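Local coordinates for flavodoxin (Bacillus cereus, PDB 6GAQ), which binds flavin mononucleotide and probably serves as a low-potential electron donor to a number of redox enzymes, at residues A14-S19 with F73-F78; M48-L53 with H79-N84. One frame throughout, in Å; residues are numbered along the deposited sequence.

Contact 1 (A14-S19 with F73-F78); sequences AYASMS and FEAEDF. With FMN (flavin mononucleotide), chain C.
Ala16 CB and Ala75 CB meet 4.2 Å apart where helix 73-81 lies against the end of strand 11-16, an inner strand of the parallel sheet in the flavodoxin fold. This is the tight, buried side. Two methyl groups face each other, the backbones come to 6.4 Å between Ala16 CA and Ala75 CA, and Ser63 of the neighbouring strand and Met45 touch both alanines. Phe112 of helix 107-117 also packs on Ala75. Glu74 belongs to this packed part and reaches out from the helix alongside the strand end: CG sits between the backbone N and the carbonyl carbon (chi1 34°), and beyond it the chain runs extended, which brings the carboxylate over Ala16, with OE2 3.9 Å from Ala16 CB. The other oxygen, OE1, is hydrogen-bonded to the hydroxyl of Tyr64, which steadies the carboxylate.

Toward the phosphate the contact loosens. At the exposed margin Met18 offers little more than its CB, 4.3 Å from Glu74 OE1, while its side chain also touches Tyr64.

Beyond Ala16 the backbone leaves the strand and becomes the start of the loop that wraps the FMN phosphate. Ser17 points away from the helix, and its OG, anti to its own N (chi1 -180°), is carried to the phosphate and hydrogen-bonds FMN O2P. Asn21 and Thr22 also bind FMN. Two backbone amides add to this: FMN O3P accepts hydrogen bonds from Met18 N at 3.0 Å and Ser19 N at 2.9 Å, the latter nearly straight at 165°.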
# COMPACT_ATOMS: atom_id res chain seq x y z
N ALA A 14 1.85 -0.90 5.50
CA ALA A 14 1.86 0.46 6.02
C ALA A 14 0.85 1.28 5.22
O ALA A 14 0.95 1.39 4.00
CB ALA A 14 3.25 1.08 5.92
N TYR A 15 -0.13 1.86 5.92
CA TYR A 15 -1.23 2.55 5.27
C TYR A 15 -1.43 3.94 5.86
O TYR A 15 -1.17 4.17 7.04
CB TYR A 15 -2.54 1.74 5.37
CG TYR A 15 -3.14 1.69 6.76
CD1 TYR A 15 -4.09 2.63 7.16
CD2 TYR A 15 -2.76 0.71 7.67
CE1 TYR A 15 -4.64 2.59 8.43
CE2 TYR A 15 -3.31 0.66 8.94
CZ TYR A 15 -4.25 1.60 9.31
OH TYR A 15 -4.80 1.56 10.57
N ALA A 16 -1.91 4.85 5.02
CA ALA A 16 -2.32 6.19 5.42
C ALA A 16 -3.82 6.30 5.17
O ALA A 16 -4.27 6.24 4.02
CB ALA A 16 -1.55 7.26 4.66
N SER A 17 -4.59 6.46 6.24
CA SER A 17 -6.04 6.55 6.14
C SER A 17 -6.55 7.65 7.04
O SER A 17 -6.12 7.78 8.19
CB SER A 17 -6.71 5.22 6.50
OG SER A 17 -8.12 5.31 6.38
N MET A 18 -7.48 8.44 6.52
CA MET A 18 -8.11 9.53 7.27
C MET A 18 -9.57 9.25 7.60
O MET A 18 -10.00 9.51 8.73
CB MET A 18 -8.01 10.84 6.48
CG MET A 18 -8.81 11.99 7.07
SD MET A 18 -8.55 13.54 6.18
CE MET A 18 -9.89 14.53 6.83
N SER A 19 -10.35 8.73 6.65
CA SER A 19 -11.76 8.43 6.87
C SER A 19 -12.05 6.94 6.94
O SER A 19 -13.23 6.57 7.05
CB SER A 19 -12.61 9.09 5.77
OG SER A 19 -12.31 8.55 4.50
N PHE A 73 -1.04 15.09 3.54
CA PHE A 73 0.01 15.68 4.37
C PHE A 73 0.74 14.63 5.20
O PHE A 73 1.94 14.78 5.47
CB PHE A 73 -0.61 16.73 5.29
CG PHE A 73 -2.03 16.43 5.68
CD1 PHE A 73 -3.07 17.23 5.22
CD2 PHE A 73 -2.34 15.35 6.49
CE1 PHE A 73 -4.38 16.96 5.58
CE2 PHE A 73 -3.64 15.07 6.85
CZ PHE A 73 -4.67 15.88 6.39
N GLU A 74 0.04 13.56 5.59
CA GLU A 74 0.63 12.55 6.46
C GLU A 74 1.59 11.63 5.71
O GLU A 74 2.54 11.11 6.31
CB GLU A 74 -0.49 11.73 7.10
CG GLU A 74 -1.68 11.55 6.17
CD GLU A 74 -2.92 11.05 6.87
OE1 GLU A 74 -3.88 11.84 7.04
OE2 GLU A 74 -2.95 9.86 7.26
N ALA A 75 1.35 11.41 4.42
CA ALA A 75 2.10 10.44 3.64
C ALA A 75 3.29 11.04 2.90
O ALA A 75 4.22 10.30 2.56
CB ALA A 75 1.18 9.74 2.63
N GLU A 76 3.28 12.35 2.63
CA GLU A 76 4.40 12.96 1.93
C GLU A 76 5.67 12.93 2.78
O GLU A 76 6.77 12.78 2.24
CB GLU A 76 4.06 14.40 1.53
CG GLU A 76 5.17 15.10 0.75
CD GLU A 76 4.76 16.47 0.27
OE1 GLU A 76 3.56 16.80 0.35
OE2 GLU A 76 5.64 17.23 -0.20
N ASP A 77 5.53 13.08 4.10
CA ASP A 77 6.69 12.97 4.98
C ASP A 77 7.29 11.57 4.92
O ASP A 77 8.50 11.40 4.79
CB ASP A 77 6.31 13.34 6.41
CG ASP A 77 7.50 13.78 7.24
OD1 ASP A 77 8.50 14.23 6.64
OD2 ASP A 77 7.44 13.69 8.48
N PHE A 78 6.43 10.54 5.00
CA PHE A 78 6.91 9.17 4.88
C PHE A 78 7.44 8.88 3.48
O PHE A 78 8.40 8.11 3.32
CB PHE A 78 5.80 8.19 5.24
CG PHE A 78 6.14 6.75 4.97
CD1 PHE A 78 6.88 6.02 5.88
CD2 PHE A 78 5.73 6.13 3.80
CE1 PHE A 78 7.20 4.69 5.63
CE2 PHE A 78 6.05 4.81 3.54
CZ PHE A 78 6.79 4.09 4.46
N1 FMN C . -9.43 11.02 -4.75
C2 FMN C . -8.65 10.82 -5.86
O2 FMN C . -8.61 9.71 -6.40
N3 FMN C . -7.90 11.85 -6.38
C4 FMN C . -7.93 13.10 -5.79
O4 FMN C . -7.26 14.02 -6.25
C4A FMN C . -8.72 13.30 -4.66
N5 FMN C . -8.76 14.55 -4.06
C5A FMN C . -9.54 14.75 -2.95
C6 FMN C . -9.57 16.00 -2.35
C7 FMN C . -10.36 16.22 -1.22
C7M FMN C . -10.39 17.57 -0.58
C8 FMN C . -11.12 15.17 -0.70
C8M FMN C . -11.97 15.40 0.51
C9 FMN C . -11.08 13.92 -1.30
C9A FMN C . -10.29 13.70 -2.42
N10 FMN C . -10.25 12.45 -3.02
C10 FMN C . -9.47 12.26 -4.14
C1' FMN C . -11.08 11.32 -2.47
C2' FMN C . -10.40 10.49 -1.39
O2' FMN C . -9.19 9.94 -1.88
C3' FMN C . -11.36 9.37 -0.99
O3' FMN C . -12.41 9.91 -0.22
C4' FMN C . -10.69 8.23 -0.23
O4' FMN C . -11.53 7.09 -0.29
C5' FMN C . -10.44 8.56 1.24
O5' FMN C . -9.79 7.45 1.83
P FMN C . -9.61 7.32 3.43
O1P FMN C . -10.92 6.89 4.03
O2P FMN C . -8.56 6.27 3.72
O3P FMN C . -9.19 8.64 4.01

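Contact 2 (M48-L53 with H79-N84); sequences MDAEEL and HDDLEN
Asp81 OD2 accepts a hydrogen bond from the backbone amide of Ala50, 3.1 Å from Ala50 N and fairly straight at 159°. The N-H comes at the oxygen from above the carboxylate plane, 60° out of it, instead of within it. Asp81 holds CG anti to its backbone N (chi1 -160°), which swings the carboxylate off the helix and over to the first residue of the 3-10 turn 50-53. That amide lies at the N-terminal end of the turn, so the local dipole probably favours the negative charge there.

The methyl of Ala50 packs beside this bond: its CB is 3.7 Å from Asp81 O and 3.8 Å from Asp81 OD2, leaning on main chain and carboxylate at once. Deeper in, the packing turns purely apolar. Leu82 CD2 touches two side chains, 4.1 Å from Ala50 CB and 4.0 Å from Leu53 CD2, and the two leucine side chains cross at about a right angle. Leu53 also touches Leu12 of strand 11-16, and Leu82 leans on Arg115 of helix 107-117.

The arrangement joins a beta-to-beta connection, between strands 40-44 and 58-63, to the C-terminal end of a covering helix in the flavodoxin-like alpha/beta sandwich.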
# COMPACT_ATOMS: atom_id res chain seq x y z
N MET A 48 6.13 7.10 11.18
CA MET A 48 6.81 5.83 11.02
C MET A 48 8.13 6.07 10.29
O MET A 48 8.14 6.50 9.13
CB MET A 48 5.94 4.85 10.23
CG MET A 48 6.62 3.56 9.82
SD MET A 48 5.54 2.54 8.80
CE MET A 48 6.53 1.05 8.65
N ASP A 49 9.24 5.82 10.98
CA ASP A 49 10.55 5.94 10.36
C ASP A 49 10.70 4.88 9.27
O ASP A 49 10.52 3.68 9.53
CB ASP A 49 11.65 5.79 11.41
CG ASP A 49 11.44 6.71 12.60
OD1 ASP A 49 11.93 7.86 12.55
OD2 ASP A 49 10.79 6.29 13.57
N ALA A 50 11.02 5.33 8.06
CA ALA A 50 11.05 4.44 6.90
C ALA A 50 12.14 3.37 6.99
O ALA A 50 12.17 2.48 6.14
CB ALA A 50 11.23 5.25 5.62
N GLU A 51 13.03 3.45 7.98
CA GLU A 51 14.06 2.42 8.15
C GLU A 51 13.47 1.06 8.48
O GLU A 51 14.11 0.04 8.23
CB GLU A 51 15.03 2.84 9.25
CG GLU A 51 16.09 3.84 8.82
CD GLU A 51 17.42 3.19 8.51
OE1 GLU A 51 18.26 3.84 7.86
OE2 GLU A 51 17.62 2.03 8.93
N GLU A 52 12.25 1.02 9.04
CA GLU A 52 11.67 -0.22 9.52
C GLU A 52 11.38 -1.22 8.41
O GLU A 52 11.23 -2.41 8.69
CB GLU A 52 10.38 0.08 10.29
CG GLU A 52 10.56 1.01 11.48
CD GLU A 52 9.24 1.52 12.02
OE1 GLU A 52 9.08 2.76 12.13
OE2 GLU A 52 8.36 0.70 12.34
N LEU A 53 11.30 -0.76 7.16
CA LEU A 53 10.88 -1.63 6.06
C LEU A 53 11.90 -2.73 5.75
O LEU A 53 11.52 -3.75 5.17
CB LEU A 53 10.61 -0.81 4.80
CG LEU A 53 9.22 -0.21 4.61
CD1 LEU A 53 8.88 0.81 5.69
CD2 LEU A 53 9.11 0.43 3.23
N HIS A 79 6.83 9.48 2.45
CA HIS A 79 7.30 9.27 1.09
C HIS A 79 8.67 9.90 0.88
O HIS A 79 9.58 9.27 0.35
CB HIS A 79 6.28 9.83 0.09
CG HIS A 79 6.87 10.20 -1.23
ND1 HIS A 79 6.95 11.50 -1.67
CD2 HIS A 79 7.40 9.43 -2.22
CE1 HIS A 79 7.51 11.52 -2.87
NE2 HIS A 79 7.79 10.28 -3.22
N ASP A 80 8.83 11.16 1.30
CA ASP A 80 10.15 11.78 1.29
C ASP A 80 11.12 11.04 2.20
O ASP A 80 12.32 11.00 1.93
CB ASP A 80 10.05 13.25 1.69
CG ASP A 80 9.41 14.11 0.62
OD1 ASP A 80 9.17 13.61 -0.50
OD2 ASP A 80 9.14 15.30 0.89
N ASP A 81 10.61 10.46 3.29
CA ASP A 81 11.45 9.72 4.22
C ASP A 81 12.09 8.50 3.57
O ASP A 81 13.15 8.05 4.03
CB ASP A 81 10.63 9.28 5.43
CG ASP A 81 11.48 8.94 6.63
OD1 ASP A 81 12.71 9.16 6.57
OD2 ASP A 81 10.92 8.45 7.64
N LEU A 82 11.48 7.96 2.51
CA LEU A 82 12.04 6.80 1.84
C LEU A 82 13.32 7.11 1.07
O LEU A 82 14.01 6.18 0.66
CB LEU A 82 11.01 6.19 0.89
CG LEU A 82 9.82 5.48 1.53
CD1 LEU A 82 8.61 5.50 0.61
CD2 LEU A 82 10.17 4.05 1.89
N GLU A 83 13.66 8.40 0.91
CA GLU A 83 14.73 8.80 0.01
C GLU A 83 16.07 8.16 0.35
O GLU A 83 16.93 8.01 -0.53
CB GLU A 83 14.86 10.33 0.02
CG GLU A 83 15.93 10.90 -0.91
CD GLU A 83 15.63 10.67 -2.37
OE1 GLU A 83 14.43 10.63 -2.74
OE2 GLU A 83 16.59 10.53 -3.16
N ASN A 84 16.27 7.75 1.60
CA ASN A 84 17.58 7.34 2.09
C ASN A 84 17.60 5.89 2.56
O ASN A 84 18.20 5.57 3.59
CB ASN A 84 18.04 8.26 3.22
CG ASN A 84 18.66 9.54 2.72
OD1 ASN A 84 18.70 9.80 1.51
ND2 ASN A 84 19.18 10.35 3.64

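Contact 1 and contact 2 lie 12 Å apart between centres and share helix 73-81, whose first part serves contact 1 and whose later part, with the residues after it, serves contact 2. Along the chain the segments alternate: 14-19, 48-53, 73-78, 79-84. The helix thus packs on the end of strand 11-16, next to the phosphate-binding loop, and on the connection after strand 40-44. Phe78 bridges the two: its CD1 is 3.5 Å from Met48 O, and its CZ is 4.1 Å from Leu53 CD1. Ala14 CB touches Met48 SD as well. The two contacts are therefore continuous with each other through Phe78 and Met48. Of the two, only contact 1 touches FMN; contact 2 lies away from the cofactor and calcium sites.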